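Local atomic coordinates of phosphodiesterase (Pseudomonas aeruginosa, PDB entry 4G75), a protein that is a colicin M-like bacteriocin and probably kills related bacteria as a magnesium-dependent phosphodiesterase that degrades the lipid-linked precursor of peptidoglycan. Residues 6-11 with 104-109; 48-53 with 140-145; 54-59 with 71-76; 85-90 with 124-129. One frame throughout, in Å; residues are numbered along the deposited sequence.

Contact 1 of 4, residues 6-11 with 104-109; sequences GTTTIV and DDRITA
Thr8 O is gripped by both terminal nitrogens of Arg106. NH1 of Arg106 donates to Thr8 O at 2.8 Å, and NH2 of Arg106 donates to the same Thr8 O at 2.9 Å. The N-H...O angles are near 140°, as expected when two N-H groups converge on one acceptor. The oxygen lies in the guanidinium plane and is met end-on. The extended chain of Arg106 from CG to NE carries the guanidinium from the helix to the loop. Gly6 CA lies 3.4 Å from Arg106 NH2. On the other nitrogen, Ile10 CG2 approaches NH1 of Arg106 at 3.8 Å. Ile10 runs past the arginine in the opposite direction, and its CD1 ends 4.1 Å from Ile107 CG1. Arg106 NE forms a salt bridge with Asp4, so a nearby carboxylate probably balances the charge and fixes the rotation of the group. Asp105 is the N-cap of the helix and its OD2 accepts from Thr108 N. The contact ties the N-terminal loop, ahead of helix 18-24, to the first turn of helix 106-113, whose Arg106 side chain also touches Gln99 of helix 81-102.

Contact 2 of 4, residues 48-53 with 140-145; sequences AYVNGD and GVYTPA. With EDO (1,2-ethanediol), chain H.
Tyr142 lies alongside Val50, both side chains pointing the same way, and its OH comes within 3.3 Å of Val50 CG1. That hydroxyl is hydrogen-bonded to Arg106 O, which holds the phenol end there. The ring meets Tyr49 CB at its edge, with CE1 of Tyr142 4.0 Å from CB of Tyr49. Over one face of the same ring, near its centre, sits CG2 of the preceding Val141. This methyl stands between its own backbone N and carbonyl carbon (CG1 at chi1 -60°), which also brings it 3.6 Å from Tyr49 O. Val141 CB rests 3.6 Å from Gly52 N, where the two backbones come closest. Here helix 34-49 ends in a Schellman motif. Gly52, with positive phi, is its C-prime residue; Gly52 N bonds to Tyr49 O and Asp53 N to Ala48 O. A type I turn, Gly140 to Thr143, leads into helix 143-153. No direct hydrogen bond joins the segments, but a water donates to Tyr49 O at 2.8 Å and to Val141 O at 2.9 Å. A 1,2-ethanediol, probably from the crystallisation liquor, donates from O2 to Asn51 O at 3.0 Å. The Tyr49 ring leads away, its OH bonded to Asp88 of helix 81-102.

Contact 3 of 4, residues 54-59 with 71-76; sequences WEKPLL and TLYGYP
Lys56 meets the Tyr73 ring because its CG stands beside its own backbone N (chi1 -71°) and the chain runs extended from there. Tyr73 takes a similar first torsion (chi1 -64°), which turns its ring onto the helix. The result is a CH-pi contact between the first turn of helix 55-65 and a type I' beta turn, Leu72 to Tyr75, in the loop that follows this helix. Lys56 CG lies 3.6 Å from the centroid of the Tyr73 ring and only 11° off its normal. The lysine chain crosses the tyrosine side chain at about a right angle. Thr71 CG2 packs over the opposite face of the ring, so the phenol is sandwiched between a methyl and a methylene. Thr71 also forms an ST turn, its OG1 accepting from Tyr73 N. The ring edge is met by Leu59, whose CB is 3.9 Å from Tyr73 CE2. The charged end of Lys56 reaches a salt bridge with Glu253, which probably helps to keep the aliphatic chain stretched across the ring face. At the end of the turn, the Tyr75 and Pro57 side chains cross obliquely. The phenol end of Tyr75 also touches Ala48 of helix 34-49, so the loop packs against two successive helices. Pro57 CG is 3.5 Å from Tyr75 OH.

Contact 4 of 4, residues 85-90 with 124-129; sequences FIWDIF and EGIPSW
Helix residues 85-90 meet the irregular segment 124-129, and the backbones come nearest at Phe90 and Trp129, with CA atoms 7.3 Å apart. Pro127, which follows a cis peptide bond, packs on two aromatic rings of the helix. Its CG lies over the face of the six-membered ring of Trp87, 3.9 Å from the centroid and 19° off the normal. The same CG also lies over a face of Trp129, toward the rim of each indole. Pro127 CB sits over the face of Phe90, 3.7 Å from Phe90 CD1. The contacts with Trp87 and Phe90 are CH-pi. On the helix, Ile86 CG2 lies 3.8 Å from Pro127 CD and also touches Trp129 CZ2. These CH-pi contacts and an edge-to-face pair join helix 81-102 to the loop between helices 106-113 and 143-153. Phe90 has CG anti to its backbone N (chi1 -176°), which sends the ring outward from the helix to the loop. There it makes the offset edge-to-face pair with Trp129. The edge of Phe90 points to the face of the indole, with centroids 5.8 Å apart and planes at 69°. Phe90 CE1 also comes 3.3 Å from Ser128 O, which lies near the ring plane. Trp129 extends its six-membered ring to the helix backbone, where CH2 is 3.5 Å from Ile86 O and CZ3 lies close to Phe90 CA. Ile89 CG2 packs obliquely on the same ring. Arg131 bonds to Phe90 O and makes a cation-pi contact with the Phe90 ring. Trp87 NE1 bonds to Pro119 O.

All four contacts lie among the helices of the first half of the chain, away from the magnesium site. Contacts 1 and 2 are closest, with centres about 9 Å apart, and they touch directly: Ile10 bonds to Asn51. Contact 2, the nearest of the four to the centre of the chain, touches each of the others. The first segment of contact 3, 54-59, directly follows 48-53 of contact 2. Contacts 3 and 4 come in series, both between the two segments of contact 2. Contact 1 alternates with contacts 2 and 4, while contact 3 lies between the segments of contact 1. Together the four contacts join helices 34-49, 55-65, 81-102, 106-113 and 143-153 in one helical body, while the sheet strands come later.

Contact 1 of 4, residues 6-11 with 104-109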
loop_
_atom_site.group_PDB
_atom_site.type_symbol
_atom_site.label_atom_id
_atom_site.label_comp_id
_atom_site.label_asym_id
_atom_site.label_seq_id
_atom_site.Cartn_x
_atom_site.Cartn_y
_atom_site.Cartn_z
ATOM N N GLY A 6 5.979 -7.232 -3.540
ATOM C CA GLY A 6 6.444 -7.272 -2.168
ATOM C C GLY A 6 6.440 -8.629 -1.492
ATOM O O GLY A 6 6.288 -8.710 -0.275
ATOM N N THR A 7 6.608 -9.696 -2.266
ATOM C CA THR A 7 6.624 -11.036 -1.693
ATOM C C THR A 7 8.038 -11.470 -1.318
ATOM O O THR A 7 8.224 -12.291 -0.424
ATOM C CB THR A 7 6.019 -12.075 -2.645
ATOM O OG1 THR A 7 6.694 -12.024 -3.905
ATOM C CG2 THR A 7 4.528 -11.799 -2.861
ATOM N N THR A 8 9.030 -10.916 -2.004
ATOM C CA THR A 8 10.421 -11.297 -1.765
ATOM C C THR A 8 11.126 -10.317 -0.831
ATOM O O THR A 8 10.828 -9.125 -0.829
ATOM C CB THR A 8 11.200 -11.378 -3.082
ATOM O OG1 THR A 8 11.237 -10.084 -3.697
ATOM C CG2 THR A 8 10.530 -12.353 -4.024
ATOM N N THR A 9 12.054 -10.827 -0.029
ATOM C CA THR A 9 12.865 -9.975 0.836
ATOM C C THR A 9 14.184 -9.685 0.141
ATOM O O THR A 9 14.801 -10.594 -0.397
ATOM C CB THR A 9 13.175 -10.670 2.171
ATOM O OG1 THR A 9 11.954 -10.935 2.871
ATOM C CG2 THR A 9 14.064 -9.791 3.032
ATOM N N ILE A 10 14.621 -8.427 0.150
ATOM C CA ILE A 10 15.916 -8.097 -0.431
ATOM C C ILE A 10 16.936 -7.737 0.635
ATOM O O ILE A 10 16.584 -7.462 1.780
ATOM C CB ILE A 10 15.828 -6.964 -1.477
ATOM C CG1 ILE A 10 15.452 -5.634 -0.823
ATOM C CG2 ILE A 10 14.840 -7.328 -2.584
ATOM C CD1 ILE A 10 15.670 -4.450 -1.740
ATOM N N VAL A 11 18.203 -7.755 0.240
ATOM C CA VAL A 11 19.305 -7.394 1.118
ATOM C C VAL A 11 19.688 -5.942 0.878
ATOM O O VAL A 11 20.077 -5.573 -0.227
ATOM C CB VAL A 11 20.537 -8.281 0.854
ATOM C CG1 VAL A 11 21.732 -7.780 1.668
ATOM C CG2 VAL A 11 20.219 -9.732 1.174
ATOM N N ASP A 104 10.905 0.404 -11.752
ATOM C CA ASP A 104 12.096 0.479 -10.911
ATOM C C ASP A 104 12.124 -0.639 -9.873
ATOM O O ASP A 104 11.097 -0.970 -9.282
ATOM C CB ASP A 104 12.119 1.802 -10.146
ATOM C CG ASP A 104 12.622 2.962 -10.978
ATOM O OD1 ASP A 104 13.220 2.725 -12.053
ATOM O OD2 ASP A 104 12.431 4.115 -10.533
ATOM N N ASP A 105 13.307 -1.193 -9.628
ATOM C CA ASP A 105 13.513 -2.054 -8.472
ATOM C C ASP A 105 13.386 -1.167 -7.235
ATOM O O ASP A 105 13.363 0.051 -7.350
ATOM C CB ASP A 105 14.896 -2.701 -8.516
ATOM C CG ASP A 105 16.021 -1.673 -8.442
ATOM O OD1 ASP A 105 16.390 -1.111 -9.494
ATOM O OD2 ASP A 105 16.537 -1.436 -7.334
ATOM N N ARG A 106 13.324 -1.771 -6.057
ATOM C CA ARG A 106 12.979 -1.025 -4.850
ATOM C C ARG A 106 13.968 0.080 -4.537
ATOM O O ARG A 106 13.584 1.225 -4.269
ATOM C CB ARG A 106 12.871 -1.976 -3.659
ATOM C CG ARG A 106 11.718 -2.952 -3.810
ATOM C CD ARG A 106 11.777 -4.051 -2.771
ATOM N NE ARG A 106 10.832 -5.127 -3.071
ATOM C CZ ARG A 106 10.703 -6.225 -2.337
ATOM N NH1 ARG A 106 11.445 -6.379 -1.248
ATOM N NH2 ARG A 106 9.838 -7.172 -2.687
ATOM N N ILE A 107 15.248 -0.269 -4.564
ATOM C CA ILE A 107 16.288 0.685 -4.218
ATOM C C ILE A 107 16.328 1.828 -5.226
ATOM O O ILE A 107 16.353 3.002 -4.845
ATOM C CB ILE A 107 17.653 -0.017 -4.067
ATOM C CG1 ILE A 107 17.607 -0.961 -2.859
ATOM C CG2 ILE A 107 18.781 1.011 -3.932
ATOM C CD1 ILE A 107 18.794 -1.891 -2.738
ATOM N N THR A 108 16.301 1.494 -6.511
ATOM C CA THR A 108 16.288 2.531 -7.540
ATOM C C THR A 108 15.069 3.442 -7.387
ATOM O O THR A 108 15.165 4.656 -7.531
ATOM C CB THR A 108 16.302 1.933 -8.955
ATOM O OG1 THR A 108 17.508 1.180 -9.144
ATOM C CG2 THR A 108 16.228 3.032 -10.003
ATOM N N ALA A 109 13.920 2.843 -7.106
ATOM C CA ALA A 109 12.692 3.605 -6.958
ATOM C C ALA A 109 12.834 4.641 -5.846
ATOM O O ALA A 109 12.427 5.783 -6.008
ATOM C CB ALA A 109 11.521 2.667 -6.682
#

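Contact 2 of 4, residues 48-53 with 140-145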
loop_
_atom_site.group_PDB
_atom_site.type_symbol
_atom_site.label_atom_id
_atom_site.label_comp_id
_atom_site.label_asym_id
_atom_site.label_seq_id
_atom_site.Cartn_x
_atom_site.Cartn_y
_atom_site.Cartn_z
ATOM N N ALA A 48 14.498 -0.181 6.066
ATOM C CA ALA A 48 13.238 -0.759 6.505
ATOM C C ALA A 48 12.209 -0.711 5.385
ATOM O O ALA A 48 11.556 -1.710 5.102
ATOM C CB ALA A 48 12.718 -0.035 7.748
ATOM N N TYR A 49 12.086 0.442 4.732
ATOM C CA TYR A 49 11.057 0.627 3.707
ATOM C C TYR A 49 11.166 -0.374 2.552
ATOM O O TYR A 49 10.140 -0.889 2.068
ATOM C CB TYR A 49 11.054 2.064 3.161
ATOM C CG TYR A 49 10.595 3.135 4.136
ATOM C CD1 TYR A 49 9.443 2.969 4.893
ATOM C CD2 TYR A 49 11.302 4.330 4.266
ATOM C CE1 TYR A 49 9.010 3.943 5.761
ATOM C CE2 TYR A 49 10.881 5.323 5.139
ATOM C CZ TYR A 49 9.734 5.125 5.883
ATOM O OH TYR A 49 9.302 6.091 6.756
ATOM N N VAL A 50 12.389 -0.660 2.104
ATOM C CA VAL A 50 12.542 -1.535 0.946
ATOM C C VAL A 50 12.081 -2.967 1.221
ATOM O O VAL A 50 11.915 -3.747 0.293
ATOM C CB VAL A 50 13.976 -1.540 0.346
ATOM C CG1 VAL A 50 14.361 -0.153 -0.150
ATOM C CG2 VAL A 50 14.993 -2.079 1.355
ATOM N N ASN A 51 11.865 -3.314 2.484
ATOM C CA ASN A 51 11.253 -4.608 2.803
ATOM C C ASN A 51 9.864 -4.477 3.435
ATOM O O ASN A 51 9.353 -5.416 4.049
ATOM C CB ASN A 51 12.182 -5.476 3.657
ATOM C CG ASN A 51 13.252 -6.154 2.829
ATOM O OD1 ASN A 51 12.970 -6.724 1.773
ATOM N ND2 ASN A 51 14.490 -6.088 3.298
ATOM N N GLY A 52 9.255 -3.308 3.264
ATOM C CA GLY A 52 7.887 -3.082 3.694
ATOM C C GLY A 52 7.694 -2.854 5.181
ATOM O O GLY A 52 6.562 -2.833 5.666
ATOM N N ASP A 53 8.793 -2.681 5.907
ATOM C CA ASP A 53 8.740 -2.451 7.347
ATOM C C ASP A 53 8.493 -0.964 7.588
ATOM O O ASP A 53 9.376 -0.251 8.050
ATOM C CB ASP A 53 10.072 -2.890 7.965
ATOM C CG ASP A 53 10.018 -3.005 9.480
ATOM O OD1 ASP A 53 8.934 -3.294 10.034
ATOM O OD2 ASP A 53 11.078 -2.819 10.119
ATOM N N GLY A 140 3.177 -3.196 -4.069
ATOM C CA GLY A 140 4.380 -3.738 -3.451
ATOM C C GLY A 140 4.719 -3.159 -2.088
ATOM O O GLY A 140 3.840 -2.676 -1.371
ATOM N N VAL A 141 6.006 -3.196 -1.732
ATOM C CA VAL A 141 6.430 -2.854 -0.366
ATOM C C VAL A 141 6.133 -1.410 0.026
ATOM O O VAL A 141 6.039 -1.102 1.209
ATOM C CB VAL A 141 7.944 -3.141 -0.116
ATOM C CG1 VAL A 141 8.251 -4.611 -0.325
ATOM C CG2 VAL A 141 8.830 -2.259 -0.996
ATOM N N TYR A 142 5.987 -0.525 -0.958
ATOM C CA TYR A 142 5.744 0.887 -0.659
ATOM C C TYR A 142 4.262 1.240 -0.655
ATOM O O TYR A 142 3.889 2.363 -0.316
ATOM C CB TYR A 142 6.445 1.810 -1.669
ATOM C CG TYR A 142 7.958 1.682 -1.756
ATOM C CD1 TYR A 142 8.752 1.814 -0.626
ATOM C CD2 TYR A 142 8.584 1.467 -2.974
ATOM C CE1 TYR A 142 10.125 1.710 -0.702
ATOM C CE2 TYR A 142 9.963 1.371 -3.063
ATOM C CZ TYR A 142 10.722 1.495 -1.921
ATOM O OH TYR A 142 12.094 1.402 -1.989
ATOM N N THR A 143 3.412 0.297 -1.039
ATOM C CA THR A 143 2.011 0.632 -1.303
ATOM C C THR A 143 1.202 0.999 -0.054
ATOM O O THR A 143 0.452 1.983 -0.067
ATOM C CB THR A 143 1.306 -0.474 -2.113
ATOM O OG1 THR A 143 1.842 -0.487 -3.445
ATOM C CG2 THR A 143 -0.208 -0.214 -2.184
ATOM N N PRO A 144 1.337 0.216 1.025
ATOM C CA PRO A 144 0.606 0.645 2.223
ATOM C C PRO A 144 1.046 2.032 2.699
ATOM O O PRO A 144 0.206 2.848 3.090
ATOM C CB PRO A 144 0.972 -0.427 3.248
ATOM C CG PRO A 144 1.195 -1.667 2.402
ATOM C CD PRO A 144 1.908 -1.137 1.172
ATOM N N ALA A 145 2.345 2.303 2.669
ATOM C CA ALA A 145 2.822 3.621 3.085
ATOM C C ALA A 145 2.332 4.710 2.137
ATOM O O ALA A 145 1.957 5.801 2.569
ATOM C CB ALA A 145 4.351 3.644 3.196
HETATM C C1 EDO H . 8.454 -9.436 1.864
HETATM O O1 EDO H . 7.356 -9.921 2.645
HETATM C C2 EDO H . 8.971 -8.132 2.460
HETATM O O2 EDO H . 9.408 -8.368 3.805
HETATM O O HOH W 1 7.853 0.483 2.772
#

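Contact 3 of 4, residues 54-59 with 71-76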
loop_
_atom_site.group_PDB
_atom_site.type_symbol
_atom_site.label_atom_id
_atom_site.label_comp_id
_atom_site.label_asym_id
_atom_site.label_seq_id
_atom_site.Cartn_x
_atom_site.Cartn_y
_atom_site.Cartn_z
ATOM N N TRP A 54 7.286 -0.496 7.266
ATOM C CA TRP A 54 7.047 0.940 7.125
ATOM C C TRP A 54 6.450 1.621 8.354
ATOM O O TRP A 54 6.598 2.835 8.533
ATOM C CB TRP A 54 6.157 1.208 5.903
ATOM C CG TRP A 54 4.746 0.719 6.052
ATOM C CD1 TRP A 54 4.304 -0.567 5.932
ATOM C CD2 TRP A 54 3.587 1.514 6.345
ATOM N NE1 TRP A 54 2.945 -0.623 6.136
ATOM C CE2 TRP A 54 2.481 0.642 6.388
ATOM C CE3 TRP A 54 3.381 2.878 6.572
ATOM C CZ2 TRP A 54 1.188 1.089 6.647
ATOM C CZ3 TRP A 54 2.094 3.317 6.826
ATOM C CH2 TRP A 54 1.017 2.427 6.865
ATOM N N GLU A 55 5.759 0.843 9.179
ATOM C CA GLU A 55 5.097 1.381 10.361
ATOM C C GLU A 55 6.112 1.888 11.381
ATOM O O GLU A 55 5.990 2.994 11.899
ATOM C CB GLU A 55 4.211 0.315 11.010
ATOM C CG GLU A 55 3.067 -0.185 10.126
ATOM C CD GLU A 55 3.414 -1.472 9.412
ATOM O OE1 GLU A 55 4.603 -1.679 9.080
ATOM O OE2 GLU A 55 2.494 -2.279 9.183
ATOM N N LYS A 56 7.122 1.077 11.665
ATOM C CA LYS A 56 8.073 1.419 12.715
ATOM C C LYS A 56 8.858 2.713 12.459
ATOM O O LYS A 56 8.927 3.572 13.334
ATOM C CB LYS A 56 8.991 0.235 13.026
ATOM C CG LYS A 56 8.273 -0.908 13.739
ATOM C CD LYS A 56 9.180 -2.129 13.851
ATOM C CE LYS A 56 8.467 -3.291 14.526
ATOM N NZ LYS A 56 9.389 -4.431 14.731
ATOM N N PRO A 57 9.421 2.881 11.254
ATOM C CA PRO A 57 10.152 4.135 11.023
ATOM C C PRO A 57 9.267 5.372 11.182
ATOM O O PRO A 57 9.712 6.361 11.759
ATOM C CB PRO A 57 10.632 4.023 9.570
ATOM C CG PRO A 57 10.439 2.595 9.180
ATOM C CD PRO A 57 9.440 1.981 10.086
ATOM N N LEU A 58 8.033 5.321 10.678
ATOM C CA LEU A 58 7.138 6.462 10.787
ATOM C C LEU A 58 6.690 6.684 12.225
ATOM O O LEU A 58 6.616 7.818 12.690
ATOM C CB LEU A 58 5.926 6.301 9.868
ATOM C CG LEU A 58 6.204 6.435 8.373
ATOM C CD1 LEU A 58 4.914 6.176 7.598
ATOM C CD2 LEU A 58 6.743 7.819 8.054
ATOM N N LEU A 59 6.413 5.594 12.934
ATOM C CA LEU A 59 5.983 5.696 14.321
ATOM C C LEU A 59 7.080 6.285 15.201
ATOM O O LEU A 59 6.808 7.068 16.110
ATOM C CB LEU A 59 5.540 4.332 14.851
ATOM C CG LEU A 59 4.148 3.893 14.389
ATOM C CD1 LEU A 59 3.918 2.441 14.748
ATOM C CD2 LEU A 59 3.069 4.786 14.985
ATOM N N THR A 71 8.536 3.786 22.648
ATOM C CA THR A 71 9.689 3.197 21.970
ATOM C C THR A 71 9.960 3.852 20.619
ATOM O O THR A 71 9.034 4.222 19.897
ATOM C CB THR A 71 9.521 1.674 21.763
ATOM O OG1 THR A 71 10.744 1.115 21.264
ATOM C CG2 THR A 71 8.399 1.385 20.773
ATOM N N LEU A 72 11.236 4.001 20.283
ATOM C CA LEU A 72 11.607 4.522 18.974
ATOM C C LEU A 72 12.027 3.403 18.025
ATOM O O LEU A 72 12.594 3.660 16.965
ATOM C CB LEU A 72 12.725 5.560 19.098
ATOM C CG LEU A 72 12.412 6.806 19.931
ATOM C CD1 LEU A 72 13.498 7.852 19.740
ATOM C CD2 LEU A 72 11.047 7.376 19.576
ATOM N N TYR A 73 11.753 2.160 18.413
ATOM C CA TYR A 73 12.063 1.012 17.564
ATOM C C TYR A 73 13.521 0.965 17.104
ATOM O O TYR A 73 13.828 0.481 16.013
ATOM C CB TYR A 73 11.112 0.966 16.355
ATOM C CG TYR A 73 9.666 0.741 16.728
ATOM C CD1 TYR A 73 9.241 -0.480 17.243
ATOM C CD2 TYR A 73 8.722 1.745 16.563
ATOM C CE1 TYR A 73 7.923 -0.687 17.587
ATOM C CE2 TYR A 73 7.399 1.546 16.907
ATOM C CZ TYR A 73 7.005 0.330 17.413
ATOM O OH TYR A 73 5.688 0.130 17.758
ATOM N N GLY A 74 14.419 1.467 17.944
ATOM C CA GLY A 74 15.839 1.410 17.649
ATOM C C GLY A 74 16.361 2.554 16.802
ATOM O O GLY A 74 17.564 2.659 16.565
ATOM N N TYR A 75 15.465 3.418 16.341
ATOM C CA TYR A 75 15.887 4.586 15.571
ATOM C C TYR A 75 16.450 5.683 16.478
ATOM O O TYR A 75 15.980 5.886 17.599
ATOM C CB TYR A 75 14.739 5.120 14.705
ATOM C CG TYR A 75 14.358 4.160 13.607
ATOM C CD1 TYR A 75 15.059 4.141 12.410
ATOM C CD2 TYR A 75 13.323 3.244 13.779
ATOM C CE1 TYR A 75 14.742 3.247 11.408
ATOM C CE2 TYR A 75 12.996 2.336 12.779
ATOM C CZ TYR A 75 13.708 2.351 11.593
ATOM O OH TYR A 75 13.405 1.463 10.584
ATOM N N PRO A 76 17.469 6.396 15.988
ATOM C CA PRO A 76 18.063 7.514 16.731
ATOM C C PRO A 76 17.096 8.681 16.860
ATOM O O PRO A 76 16.367 8.988 15.915
ATOM C CB PRO A 76 19.251 7.926 15.849
ATOM C CG PRO A 76 19.519 6.744 14.974
ATOM C CD PRO A 76 18.168 6.144 14.719
#

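Contact 4 of 4, residues 85-90 with 124-129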
loop_
_atom_site.group_PDB
_atom_site.type_symbol
_atom_site.label_atom_id
_atom_site.label_comp_id
_atom_site.label_asym_id
_atom_site.label_seq_id
_atom_site.Cartn_x
_atom_site.Cartn_y
_atom_site.Cartn_z
ATOM N N PHE A 85 9.500 13.133 9.103
ATOM C CA PHE A 85 8.206 12.486 8.914
ATOM C C PHE A 85 7.547 13.095 7.682
ATOM O O PHE A 85 7.038 12.388 6.806
ATOM C CB PHE A 85 7.323 12.692 10.149
ATOM C CG PHE A 85 6.016 11.938 10.104
ATOM C CD1 PHE A 85 5.877 10.726 10.770
ATOM C CD2 PHE A 85 4.932 12.441 9.405
ATOM C CE1 PHE A 85 4.669 10.029 10.739
ATOM C CE2 PHE A 85 3.728 11.750 9.368
ATOM C CZ PHE A 85 3.597 10.549 10.033
ATOM N N ILE A 86 7.566 14.420 7.611
ATOM C CA ILE A 86 6.947 15.122 6.491
ATOM C C ILE A 86 7.565 14.741 5.148
ATOM O O ILE A 86 6.844 14.440 4.196
ATOM C CB ILE A 86 6.992 16.640 6.684
ATOM C CG1 ILE A 86 6.056 17.024 7.835
ATOM C CG2 ILE A 86 6.603 17.339 5.397
ATOM C CD1 ILE A 86 6.265 18.427 8.385
ATOM N N TRP A 87 8.894 14.747 5.075
ATOM C CA TRP A 87 9.575 14.374 3.835
ATOM C C TRP A 87 9.382 12.907 3.436
ATOM O O TRP A 87 9.309 12.608 2.255
ATOM C CB TRP A 87 11.069 14.740 3.872
ATOM C CG TRP A 87 11.343 16.181 3.538
ATOM C CD1 TRP A 87 11.974 17.097 4.327
ATOM C CD2 TRP A 87 10.993 16.865 2.327
ATOM N NE1 TRP A 87 12.043 18.311 3.681
ATOM C CE2 TRP A 87 11.448 18.194 2.453
ATOM C CE3 TRP A 87 10.342 16.483 1.151
ATOM C CZ2 TRP A 87 11.274 19.141 1.446
ATOM C CZ3 TRP A 87 10.172 17.428 0.147
ATOM C CH2 TRP A 87 10.631 18.743 0.306
ATOM N N ASP A 88 9.304 12.001 4.407
ATOM C CA ASP A 88 9.030 10.598 4.105
ATOM C C ASP A 88 7.613 10.461 3.537
ATOM O O ASP A 88 7.370 9.673 2.621
ATOM C CB ASP A 88 9.180 9.713 5.350
ATOM C CG ASP A 88 10.618 9.270 5.606
ATOM O OD1 ASP A 88 11.566 9.809 4.974
ATOM O OD2 ASP A 88 10.798 8.375 6.462
ATOM N N ILE A 89 6.676 11.231 4.085
ATOM C CA ILE A 89 5.307 11.217 3.572
ATOM C C ILE A 89 5.285 11.716 2.123
ATOM O O ILE A 89 4.503 11.246 1.301
ATOM C CB ILE A 89 4.353 12.028 4.481
ATOM C CG1 ILE A 89 4.166 11.310 5.821
ATOM C CG2 ILE A 89 2.990 12.249 3.811
ATOM C CD1 ILE A 89 3.642 9.899 5.697
ATOM N N PHE A 90 6.182 12.637 1.800
ATOM C CA PHE A 90 6.334 13.095 0.421
ATOM C C PHE A 90 6.982 12.026 -0.460
ATOM O O PHE A 90 6.528 11.777 -1.570
ATOM C CB PHE A 90 7.170 14.384 0.391
ATOM C CG PHE A 90 7.314 15.006 -0.979
ATOM C CD1 PHE A 90 6.280 15.744 -1.539
ATOM C CD2 PHE A 90 8.506 14.899 -1.684
ATOM C CE1 PHE A 90 6.423 16.344 -2.791
ATOM C CE2 PHE A 90 8.655 15.497 -2.933
ATOM C CZ PHE A 90 7.608 16.213 -3.490
ATOM N N GLU A 124 4.269 27.381 3.914
ATOM C CA GLU A 124 4.135 28.218 2.729
ATOM C C GLU A 124 4.396 27.452 1.429
ATOM O O GLU A 124 4.925 28.016 0.472
ATOM C CB GLU A 124 5.076 29.429 2.802
ATOM C CG GLU A 124 4.578 30.587 3.660
ATOM C CD GLU A 124 5.349 30.734 4.959
ATOM O OE1 GLU A 124 5.275 29.820 5.809
ATOM O OE2 GLU A 124 6.027 31.772 5.130
ATOM N N GLY A 125 4.038 26.171 1.391
ATOM C CA GLY A 125 4.120 25.412 0.152
ATOM C C GLY A 125 5.304 24.473 -0.028
ATOM O O GLY A 125 5.563 24.006 -1.139
ATOM N N ILE A 126 6.026 24.195 1.053
ATOM C CA ILE A 126 7.093 23.201 1.017
ATOM C C ILE A 126 6.781 22.087 2.005
ATOM O O ILE A 126 6.644 22.344 3.200
ATOM C CB ILE A 126 8.452 23.812 1.393
ATOM C CG1 ILE A 126 8.845 24.908 0.401
ATOM C CG2 ILE A 126 9.522 22.734 1.453
ATOM C CD1 ILE A 126 10.198 25.530 0.683
ATOM N N PRO A 127 6.662 20.839 1.515
ATOM C CA PRO A 127 6.805 20.432 0.113
ATOM C C PRO A 127 5.553 20.736 -0.704
ATOM O O PRO A 127 4.507 21.043 -0.133
ATOM C CB PRO A 127 6.965 18.903 0.200
ATOM C CG PRO A 127 7.035 18.569 1.668
ATOM C CD PRO A 127 6.366 19.689 2.382
ATOM N N SER A 128 5.669 20.623 -2.025
ATOM C CA SER A 128 4.541 20.802 -2.930
ATOM C C SER A 128 3.802 19.480 -3.118
ATOM O O SER A 128 4.275 18.596 -3.832
ATOM C CB SER A 128 5.034 21.321 -4.283
ATOM O OG SER A 128 4.002 21.294 -5.251
ATOM N N TRP A 129 2.639 19.358 -2.484
ATOM C CA TRP A 129 1.908 18.093 -2.431
ATOM C C TRP A 129 1.135 17.745 -3.703
ATOM O O TRP A 129 0.766 16.590 -3.910
ATOM C CB TRP A 129 0.952 18.087 -1.235
ATOM C CG TRP A 129 1.654 18.224 0.092
ATOM C CD1 TRP A 129 1.657 19.319 0.913
ATOM C CD2 TRP A 129 2.462 17.235 0.743
ATOM N NE1 TRP A 129 2.413 19.068 2.037
ATOM C CE2 TRP A 129 2.922 17.799 1.954
ATOM C CE3 TRP A 129 2.845 15.931 0.419
ATOM C CZ2 TRP A 129 3.731 17.098 2.843
ATOM C CZ3 TRP A 129 3.654 15.236 1.307
ATOM C CH2 TRP A 129 4.088 15.822 2.500
#